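PHOX (Pseudomonas fluorescens, PDB 4A9V) catalyses the hydrolysis of phosphate monoesters as an alkaline phosphatase, using a cofactor of iron and calcium held within a beta-propeller. Local coordinates at residues I346-I355 and V367-V378; F13-I24 and R522-G530. All coordinates share one frame; numbering follows the deposited sequence.

The two contacts illustrate how a propeller is finished at its periphery. Interaction 1 is local: 346-355 and 367-378 are joined by a short connection, and two short helices fold back beside the strand 340-347. Interaction 2 joins distant parts, the N-terminal 13-24 and the late strand region 522-530, and the loop it closes contains interaction 1. They lie on opposite sides of the chain's centre, their own centres about 43 Å apart and their nearest atoms about 23 Å. Interaction 1 is away from the metal sites. Interaction 2 comes closer: the side-chain position of Gly527 is about 9 Å from the side chain of the metal ligand Glu532, and the Ile529 side chain about 4 Å from a bound sodium ion.

Interaction 1 of 2, residues I346-I355 and V367-V378; sequences IELTHGKNGI and VLIHARLAASVV
Val378 stands at the hub of this contact, giving each methyl its own set of partners. CG1, anti to the carbonyl carbon (chi1 -51°), meets CB of Asn353 at 3.6 Å and comes equally near CD1 of Ile355. CG2 lies 3.7 Å from CG2 of Ile346, whose side chain slides past that of Val378 in the opposite direction. Leu348 crosses Val378 at about a right angle, its CD2 branch 3.9 Å from CG2 of Val378 and just as close to CA of Ala375. Another near-perpendicular pair is Ile355 and Val367, tightly fitted with their CG2 methyls 3.5 Å apart; the same Val367 methyl touches CB of His350, while Val367 CG1 packs on Leu348 CB at 4.1 Å. Replacing Val367 with an alanine would take away both methyls and would probably leave a gap beside Ile355, His350 and Leu348. Polar bonds fix the turn side: Asn353 ND2 donates to Glu347 O (3.0 Å), which lies in the amide plane, while one water donates to both Asn353 O and Val377 O. A type II turn from Thr349 and a type I' turn from Lys352 reverse the chain. With Ala375 also packing on Phe297, Tyr299 and Val326, helix 371-377, preceded by the end of helix 364-369, is laid against the antiparallel sheet at the outside of the beta-propeller.

Interaction 2 of 2, residues F13-I24 and R522-G530; sequences FDSIPAATTDTI and RRFMVGPIG
Ile16 and Arg523 are linked by two hydrogen bonds, one from backbone and one from side chain. Ile16 N donates to Arg523 O at 2.9 Å, and Arg523 NH1 returns a bond to Ile16 O at 2.8 Å that lies in both the carbonyl and the guanidinium planes. The bend at chi3 (-64°) carries the guanidinium round to this carbonyl, beneath Ala18 CB, which sits over the centre of its face; NE donates to Gln510, NH1 also to the Gln472 carbonyl and NH2 to that of Met474. Ser15 OG accepts from Arg523 N and also pairs with Gln472. Arg522 NH1 reaches Phe13 O from above the carbonyl plane, its NE held by Glu520. Asp22 OD1, met on its anti side, accepts Ile529 N at 3.1 Å while bonding Ser558. Phe524 points its edge at the face of Phe13 in a T-shaped stack, centroids 5.1 Å apart and planes at 77°. Apolar contacts fill the middle: Ile16 CD1 lies 4.0 Å from Val526 CG2, Val526 CG1 meets Ala19 CB, and Ile24 CG2 rests 3.8 Å from Met525 CG. Ile16 CD1 also covers Phe524 O, a buried oxygen without a polar partner. Segment 13-24 thus flanks the outer strand 521-526 of its four-stranded sheet, past the classic beta bulge at Phe524 and Met525, and leads into strand 30-37, whose pairing with 572-578 is consistent with the Velcro closure of beta-propellers.

Interaction 1 of 2, residues I346-I355 and V367-V378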
loop_
_atom_site.group_PDB
_atom_site.type_symbol
_atom_site.label_atom_id
_atom_site.label_comp_id
_atom_site.label_asym_id
_atom_site.label_seq_id
_atom_site.Cartn_x
_atom_site.Cartn_y
_atom_site.Cartn_z
ATOM N N ILE A 346 -9.493 19.698 -5.457
ATOM C CA ILE A 346 -10.174 20.104 -6.676
ATOM C C ILE A 346 -10.989 18.923 -7.196
ATOM O O ILE A 346 -10.483 17.818 -7.333
ATOM C CB ILE A 346 -9.164 20.547 -7.755
ATOM C CG1 ILE A 346 -8.275 21.674 -7.228
ATOM C CG2 ILE A 346 -9.894 20.970 -9.020
ATOM C CD1 ILE A 346 -7.121 22.026 -8.136
ATOM N N GLU A 347 -12.268 19.168 -7.455
ATOM C CA GLU A 347 -13.229 18.128 -7.795
ATOM C C GLU A 347 -12.982 17.527 -9.184
ATOM O O GLU A 347 -12.808 18.254 -10.166
ATOM C CB GLU A 347 -14.606 18.782 -7.753
ATOM C CG GLU A 347 -15.800 17.879 -7.894
ATOM C CD GLU A 347 -17.093 18.664 -7.791
ATOM O OE1 GLU A 347 -17.092 19.739 -7.144
ATOM O OE2 GLU A 347 -18.131 18.063 -8.072
ATOM N N LEU A 348 -13.076 16.203 -9.278
ATOM C CA LEU A 348 -13.041 15.498 -10.546
ATOM C C LEU A 348 -14.454 15.047 -10.892
ATOM O O LEU A 348 -14.890 13.941 -10.550
ATOM C CB LEU A 348 -12.093 14.304 -10.456
ATOM C CG LEU A 348 -10.659 14.661 -10.059
ATOM C CD1 LEU A 348 -9.799 13.408 -10.037
ATOM C CD2 LEU A 348 -10.064 15.709 -10.984
ATOM N N THR A 349 -15.173 15.950 -11.548
ATOM C CA THR A 349 -16.592 15.789 -11.825
ATOM C C THR A 349 -16.858 16.205 -13.261
ATOM O O THR A 349 -16.535 17.320 -13.656
ATOM C CB THR A 349 -17.428 16.667 -10.878
ATOM O OG1 THR A 349 -17.271 16.184 -9.538
ATOM C CG2 THR A 349 -18.909 16.648 -11.262
ATOM N N HIS A 350 -17.443 15.309 -14.042
ATOM C CA HIS A 350 -17.789 15.628 -15.411
ATOM C C HIS A 350 -18.658 16.854 -15.453
ATOM O O HIS A 350 -19.652 16.943 -14.730
ATOM C CB HIS A 350 -18.508 14.456 -16.050
ATOM C CG HIS A 350 -18.701 14.611 -17.528
ATOM N ND1 HIS A 350 -19.768 15.245 -18.046
ATOM C CD2 HIS A 350 -17.834 14.371 -18.588
ATOM C CE1 HIS A 350 -19.651 15.285 -19.386
ATOM N NE2 HIS A 350 -18.477 14.724 -19.719
ATOM N N GLY A 351 -18.267 17.824 -16.276
ATOM C CA GLY A 351 -19.002 19.082 -16.398
ATOM C C GLY A 351 -18.443 20.224 -15.562
ATOM O O GLY A 351 -19.013 21.315 -15.546
ATOM N N LYS A 352 -17.435 19.934 -14.746
ATOM C CA LYS A 352 -16.811 20.949 -13.895
ATOM C C LYS A 352 -15.309 21.047 -14.170
ATOM O O LYS A 352 -14.680 20.070 -14.561
ATOM C CB LYS A 352 -17.041 20.616 -12.420
ATOM C CG LYS A 352 -18.485 20.730 -11.958
ATOM C CD LYS A 352 -18.569 20.656 -10.442
ATOM C CE LYS A 352 -19.984 20.875 -9.935
ATOM N NZ LYS A 352 -20.071 20.652 -8.466
ATOM N N ASN A 353 -14.725 22.204 -13.873
ATOM C CA ASN A 353 -13.270 22.376 -13.884
ATOM C C ASN A 353 -12.650 21.979 -15.223
ATOM O O ASN A 353 -11.471 21.637 -15.299
ATOM C CB ASN A 353 -12.622 21.577 -12.748
ATOM C CG ASN A 353 -13.005 22.098 -11.379
ATOM O OD1 ASN A 353 -13.121 23.312 -11.176
ATOM N ND2 ASN A 353 -13.156 21.188 -10.417
ATOM N N GLY A 354 -13.417 22.147 -16.294
ATOM C CA GLY A 354 -12.907 21.913 -17.644
ATOM C C GLY A 354 -12.845 20.448 -18.038
ATOM O O GLY A 354 -12.288 20.106 -19.085
ATOM N N ILE A 355 -13.493 19.597 -17.248
ATOM C CA ILE A 355 -13.587 18.176 -17.542
ATOM C C ILE A 355 -14.873 17.908 -18.325
ATOM O O ILE A 355 -15.971 17.958 -17.772
ATOM C CB ILE A 355 -13.614 17.345 -16.249
ATOM C CG1 ILE A 355 -12.354 17.589 -15.416
ATOM C CG2 ILE A 355 -13.768 15.868 -16.559
ATOM C CD1 ILE A 355 -12.465 17.037 -14.014
ATOM N N VAL A 367 -14.258 9.850 -16.495
ATOM C CA VAL A 367 -13.492 10.629 -15.533
ATOM C C VAL A 367 -12.824 9.714 -14.510
ATOM O O VAL A 367 -11.660 9.908 -14.158
ATOM C CB VAL A 367 -14.380 11.681 -14.836
ATOM C CG1 VAL A 367 -13.597 12.419 -13.761
ATOM C CG2 VAL A 367 -14.940 12.661 -15.859
ATOM N N LEU A 368 -13.558 8.716 -14.036
ATOM C CA LEU A 368 -13.048 7.817 -13.003
ATOM C C LEU A 368 -12.051 6.798 -13.566
ATOM O O LEU A 368 -10.986 6.573 -12.988
ATOM C CB LEU A 368 -14.216 7.104 -12.322
ATOM C CG LEU A 368 -15.167 8.037 -11.569
ATOM C CD1 LEU A 368 -16.451 7.302 -11.228
ATOM C CD2 LEU A 368 -14.501 8.606 -10.331
ATOM N N ILE A 369 -12.372 6.211 -14.714
ATOM C CA ILE A 369 -11.491 5.240 -15.354
ATOM C C ILE A 369 -10.163 5.909 -15.727
ATOM O O ILE A 369 -9.100 5.294 -15.644
ATOM C CB ILE A 369 -12.181 4.617 -16.586
ATOM C CG1 ILE A 369 -13.435 3.839 -16.168
ATOM C CG2 ILE A 369 -11.224 3.710 -17.345
ATOM C CD1 ILE A 369 -14.372 3.522 -17.315
ATOM N N HIS A 370 -10.245 7.175 -16.130
ATOM C CA HIS A 370 -9.083 7.960 -16.533
ATOM C C HIS A 370 -8.834 9.095 -15.575
ATOM O O HIS A 370 -8.472 10.205 -15.973
ATOM C CB HIS A 370 -9.280 8.472 -17.953
ATOM C CG HIS A 370 -9.360 7.369 -18.965
ATOM N ND1 HIS A 370 -10.011 7.496 -20.137
ATOM C CD2 HIS A 370 -8.802 6.095 -18.961
ATOM C CE1 HIS A 370 -9.889 6.353 -20.839
ATOM N NE2 HIS A 370 -9.157 5.495 -20.113
ATOM N N ALA A 371 -8.874 8.788 -14.283
ATOM C CA ALA A 371 -8.720 9.802 -13.250
ATOM C C ALA A 371 -7.405 10.571 -13.381
ATOM O O ALA A 371 -7.369 11.767 -13.111
ATOM C CB ALA A 371 -8.841 9.173 -11.881
ATOM N N ARG A 372 -6.322 9.899 -13.775
ATOM C CA ARG A 372 -5.046 10.591 -13.932
ATOM C C ARG A 372 -5.183 11.735 -14.933
ATOM O O ARG A 372 -4.610 12.809 -14.745
ATOM C CB ARG A 372 -3.966 9.624 -14.418
ATOM C CG ARG A 372 -3.420 8.691 -13.352
ATOM C CD ARG A 372 -2.260 7.870 -13.889
ATOM N NE ARG A 372 -1.570 7.172 -12.823
ATOM C CZ ARG A 372 -0.450 6.486 -12.982
ATOM N NH1 ARG A 372 0.072 6.302 -14.191
ATOM N NH2 ARG A 372 0.170 6.015 -11.917
ATOM N N LEU A 373 -5.826 11.457 -16.062
ATOM C CA LEU A 373 -5.984 12.448 -17.116
ATOM C C LEU A 373 -6.869 13.592 -16.650
ATOM O O LEU A 373 -6.615 14.744 -16.965
ATOM C CB LEU A 373 -6.570 11.807 -18.374
ATOM C CG LEU A 373 -5.609 10.873 -19.102
ATOM C CD1 LEU A 373 -6.304 10.262 -20.309
ATOM C CD2 LEU A 373 -4.358 11.614 -19.544
ATOM N N ALA A 374 -7.934 13.272 -15.924
ATOM C CA ALA A 374 -8.834 14.306 -15.426
ATOM C C ALA A 374 -8.106 15.207 -14.424
ATOM O O ALA A 374 -8.264 16.430 -14.436
ATOM C CB ALA A 374 -10.065 13.673 -14.791
ATOM N N ALA A 375 -7.287 14.604 -13.566
ATOM C CA ALA A 375 -6.541 15.360 -12.573
ATOM C C ALA A 375 -5.511 16.293 -13.230
ATOM O O ALA A 375 -5.266 17.397 -12.749
ATOM C CB ALA A 375 -5.867 14.408 -11.599
ATOM N N SER A 376 -4.925 15.874 -14.346
ATOM C CA SER A 376 -4.050 16.768 -15.091
ATOM C C SER A 376 -4.822 17.962 -15.651
ATOM O O SER A 376 -4.341 19.089 -15.611
ATOM C CB SER A 376 -3.339 16.025 -16.220
ATOM O OG SER A 376 -2.383 15.108 -15.713
ATOM N N VAL A 377 -6.024 17.719 -16.165
ATOM C CA VAL A 377 -6.835 18.808 -16.712
ATOM C C VAL A 377 -7.069 19.896 -15.661
ATOM O O VAL A 377 -7.015 21.086 -15.967
ATOM C CB VAL A 377 -8.185 18.293 -17.258
ATOM C CG1 VAL A 377 -9.138 19.448 -17.544
ATOM C CG2 VAL A 377 -7.960 17.484 -18.519
ATOM N N VAL A 378 -7.317 19.499 -14.417
ATOM C CA VAL A 378 -7.660 20.477 -13.385
ATOM C C VAL A 378 -6.441 21.039 -12.657
ATOM O O VAL A 378 -6.582 21.879 -11.780
ATOM C CB VAL A 378 -8.661 19.922 -12.346
ATOM C CG1 VAL A 378 -9.862 19.306 -13.038
ATOM C CG2 VAL A 378 -7.994 18.930 -11.403
HETATM O O HOH W 1 -9.185 23.010 -16.073
#

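Interaction 2 of 2, residues F13-I24 and R522-G530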
loop_
_atom_site.group_PDB
_atom_site.type_symbol
_atom_site.label_atom_id
_atom_site.label_comp_id
_atom_site.label_asym_id
_atom_site.label_seq_id
_atom_site.Cartn_x
_atom_site.Cartn_y
_atom_site.Cartn_z
ATOM N N PHE A 13 11.614 3.937 23.838
ATOM C CA PHE A 13 12.761 3.063 23.591
ATOM C C PHE A 13 13.921 3.883 23.019
ATOM O O PHE A 13 13.715 4.960 22.468
ATOM C CB PHE A 13 12.374 1.950 22.614
ATOM C CG PHE A 13 11.987 2.451 21.247
ATOM C CD1 PHE A 13 10.708 2.938 20.995
ATOM C CD2 PHE A 13 12.945 2.592 20.262
ATOM C CE1 PHE A 13 10.402 3.534 19.783
ATOM C CE2 PHE A 13 12.645 3.195 19.054
ATOM C CZ PHE A 13 11.376 3.685 18.822
ATOM N N ASP A 14 15.136 3.360 23.164
ATOM C CA ASP A 14 16.326 3.985 22.596
ATOM C C ASP A 14 16.487 3.597 21.136
ATOM O O ASP A 14 16.363 2.426 20.777
ATOM C CB ASP A 14 17.576 3.547 23.362
ATOM C CG ASP A 14 17.664 4.166 24.737
ATOM O OD1 ASP A 14 16.820 5.029 25.051
ATOM O OD2 ASP A 14 18.696 3.953 25.408
ATOM N N SER A 15 16.792 4.578 20.297
ATOM C CA SER A 15 17.002 4.344 18.881
ATOM C C SER A 15 18.087 3.289 18.660
ATOM O O SER A 15 19.170 3.374 19.244
ATOM C CB SER A 15 17.405 5.662 18.224
ATOM O OG SER A 15 17.421 5.532 16.818
ATOM N N ILE A 16 17.782 2.277 17.851
ATOM C CA ILE A 16 18.695 1.161 17.630
ATOM C C ILE A 16 19.626 1.467 16.460
ATOM O O ILE A 16 19.305 2.292 15.602
ATOM C CB ILE A 16 17.950 -0.172 17.388
ATOM C CG1 ILE A 16 17.238 -0.205 16.030
ATOM C CG2 ILE A 16 16.955 -0.427 18.512
ATOM C CD1 ILE A 16 16.780 -1.599 15.647
ATOM N N PRO A 17 20.785 0.800 16.413
ATOM C CA PRO A 17 21.671 1.034 15.278
ATOM C C PRO A 17 21.132 0.448 13.976
ATOM O O PRO A 17 20.423 -0.552 13.982
ATOM C CB PRO A 17 22.985 0.354 15.678
ATOM C CG PRO A 17 22.681 -0.496 16.855
ATOM C CD PRO A 17 21.382 -0.056 17.453
ATOM N N ALA A 18 21.514 1.051 12.858
ATOM C CA ALA A 18 21.314 0.426 11.561
ATOM C C ALA A 18 22.001 -0.934 11.549
ATOM O O ALA A 18 22.996 -1.133 12.251
ATOM C CB ALA A 18 21.873 1.315 10.464
ATOM N N ALA A 19 21.508 -1.848 10.723
ATOM C CA ALA A 19 22.049 -3.199 10.689
ATOM C C ALA A 19 21.972 -3.781 9.289
ATOM O O ALA A 19 21.178 -3.332 8.458
ATOM C CB ALA A 19 21.312 -4.085 11.680
ATOM N N THR A 20 22.798 -4.794 9.044
ATOM C CA THR A 20 22.930 -5.390 7.723
ATOM C C THR A 20 22.729 -6.907 7.764
ATOM O O THR A 20 22.816 -7.568 6.733
ATOM C CB THR A 20 24.316 -5.087 7.125
ATOM O OG1 THR A 20 25.327 -5.577 8.009
ATOM C CG2 THR A 20 24.502 -3.591 6.950
ATOM N N THR A 21 22.359 -7.430 8.930
ATOM C CA THR A 21 22.216 -8.867 9.130
ATOM C C THR A 21 20.901 -9.404 8.560
ATOM O O THR A 21 19.950 -8.653 8.346
ATOM C CB THR A 21 22.286 -9.201 10.628
ATOM O OG1 THR A 21 21.380 -8.352 11.342
ATOM C CG2 THR A 21 23.702 -8.993 11.157
ATOM N N ASP A 22 20.866 -10.712 8.320
ATOM C CA ASP A 22 19.687 -11.387 7.782
ATOM C C ASP A 22 18.760 -11.809 8.924
ATOM O O ASP A 22 18.363 -12.972 9.028
ATOM C CB ASP A 22 20.120 -12.602 6.958
ATOM C CG ASP A 22 19.019 -13.134 6.068
ATOM O OD1 ASP A 22 18.187 -12.324 5.600
ATOM O OD2 ASP A 22 19.044 -14.349 5.757
ATOM N N THR A 23 18.395 -10.825 9.744
ATOM C CA THR A 23 17.641 -11.040 10.977
ATOM C C THR A 23 16.722 -9.841 11.223
ATOM O O THR A 23 16.900 -8.784 10.614
ATOM C CB THR A 23 18.579 -11.176 12.193
ATOM O OG1 THR A 23 19.271 -9.939 12.406
ATOM C CG2 THR A 23 19.587 -12.297 11.983
ATOM N N ILE A 24 15.821 -9.972 12.194
ATOM C CA ILE A 24 15.134 -8.830 12.786
ATOM C C ILE A 24 15.941 -8.312 13.973
ATOM O O ILE A 24 16.283 -9.067 14.872
ATOM C CB ILE A 24 13.740 -9.251 13.307
ATOM C CG1 ILE A 24 12.859 -9.785 12.177
ATOM C CG2 ILE A 24 13.075 -8.096 14.035
ATOM C CD1 ILE A 24 12.308 -8.714 11.272
ATOM N N ARG A 522 13.101 7.959 16.071
ATOM C CA ARG A 522 14.015 6.925 16.559
ATOM C C ARG A 522 13.848 5.644 15.751
ATOM O O ARG A 522 12.729 5.229 15.450
ATOM C CB ARG A 522 13.759 6.638 18.042
ATOM C CG ARG A 522 14.012 7.832 18.943
ATOM C CD ARG A 522 13.849 7.482 20.408
ATOM N NE ARG A 522 13.947 8.692 21.203
ATOM C CZ ARG A 522 13.942 8.733 22.523
ATOM N NH1 ARG A 522 13.841 7.619 23.224
ATOM N NH2 ARG A 522 13.981 9.903 23.134
ATOM N N ARG A 523 14.956 4.987 15.426
ATOM C CA ARG A 523 14.908 3.703 14.734
ATOM C C ARG A 523 14.501 2.603 15.702
ATOM O O ARG A 523 15.058 2.496 16.800
ATOM C CB ARG A 523 16.263 3.376 14.100
ATOM C CG ARG A 523 16.207 2.191 13.155
ATOM C CD ARG A 523 17.560 1.865 12.540
ATOM N NE ARG A 523 18.061 2.944 11.695
ATOM C CZ ARG A 523 19.055 3.766 12.018
ATOM N NH1 ARG A 523 19.680 3.668 13.185
ATOM N NH2 ARG A 523 19.485 4.656 11.135
ATOM N N PHE A 524 13.523 1.797 15.292
ATOM C CA PHE A 524 12.922 0.779 16.153
ATOM C C PHE A 524 13.283 -0.648 15.727
ATOM O O PHE A 524 13.505 -1.497 16.588
ATOM C CB PHE A 524 11.398 0.955 16.179
ATOM C CG PHE A 524 10.675 -0.104 16.962
ATOM C CD1 PHE A 524 10.578 -0.028 18.338
ATOM C CD2 PHE A 524 10.056 -1.159 16.315
ATOM C CE1 PHE A 524 9.930 -1.020 19.054
ATOM C CE2 PHE A 524 9.378 -2.132 17.024
ATOM C CZ PHE A 524 9.293 -2.049 18.396
ATOM N N MET A 525 13.250 -0.933 14.426
ATOM C CA MET A 525 13.460 -2.289 13.921
ATOM C C MET A 525 14.265 -2.224 12.632
ATOM O O MET A 525 14.073 -1.326 11.811
ATOM C CB MET A 525 12.114 -2.979 13.652
ATOM C CG MET A 525 12.238 -4.435 13.240
ATOM S SD MET A 525 10.646 -5.181 12.832
ATOM C CE MET A 525 10.431 -4.594 11.161
ATOM N N VAL A 526 15.144 -3.202 12.443
ATOM C CA VAL A 526 15.775 -3.426 11.156
ATOM C C VAL A 526 15.442 -4.830 10.678
ATOM O O VAL A 526 15.405 -5.775 11.470
ATOM C CB VAL A 526 17.309 -3.248 11.223
ATOM C CG1 VAL A 526 17.903 -3.434 9.838
ATOM C CG2 VAL A 526 17.681 -1.889 11.806
ATOM N N GLY A 527 15.096 -4.935 9.400
ATOM C CA GLY A 527 14.723 -6.201 8.799
ATOM C C GLY A 527 15.879 -6.911 8.125
ATOM O O GLY A 527 17.010 -6.408 8.095
ATOM N N PRO A 528 15.585 -8.073 7.540
ATOM C CA PRO A 528 16.606 -8.942 6.977
ATOM C C PRO A 528 17.019 -8.541 5.556
ATOM O O PRO A 528 16.574 -7.521 5.015
ATOM C CB PRO A 528 15.936 -10.320 7.000
ATOM C CG PRO A 528 14.478 -10.029 6.878
ATOM C CD PRO A 528 14.288 -8.765 7.674
ATOM N N ILE A 529 17.913 -9.320 4.975
ATOM C CA ILE A 529 18.566 -8.928 3.741
ATOM C C ILE A 529 17.591 -8.994 2.574
ATOM O O ILE A 529 16.869 -9.975 2.406
ATOM C CB ILE A 529 19.801 -9.818 3.486
ATOM C CG1 ILE A 529 20.875 -9.506 4.535
ATOM C CG2 ILE A 529 20.343 -9.621 2.077
ATOM C CD1 ILE A 529 22.071 -10.434 4.488
ATOM N N GLY A 530 17.549 -7.921 1.788
ATOM C CA GLY A 530 16.791 -7.901 0.546
ATOM C C GLY A 530 15.308 -7.609 0.704
ATOM O O GLY A 530 14.595 -7.557 -0.293
HETATM O O HOH W 2 19.522 -6.331 9.615
#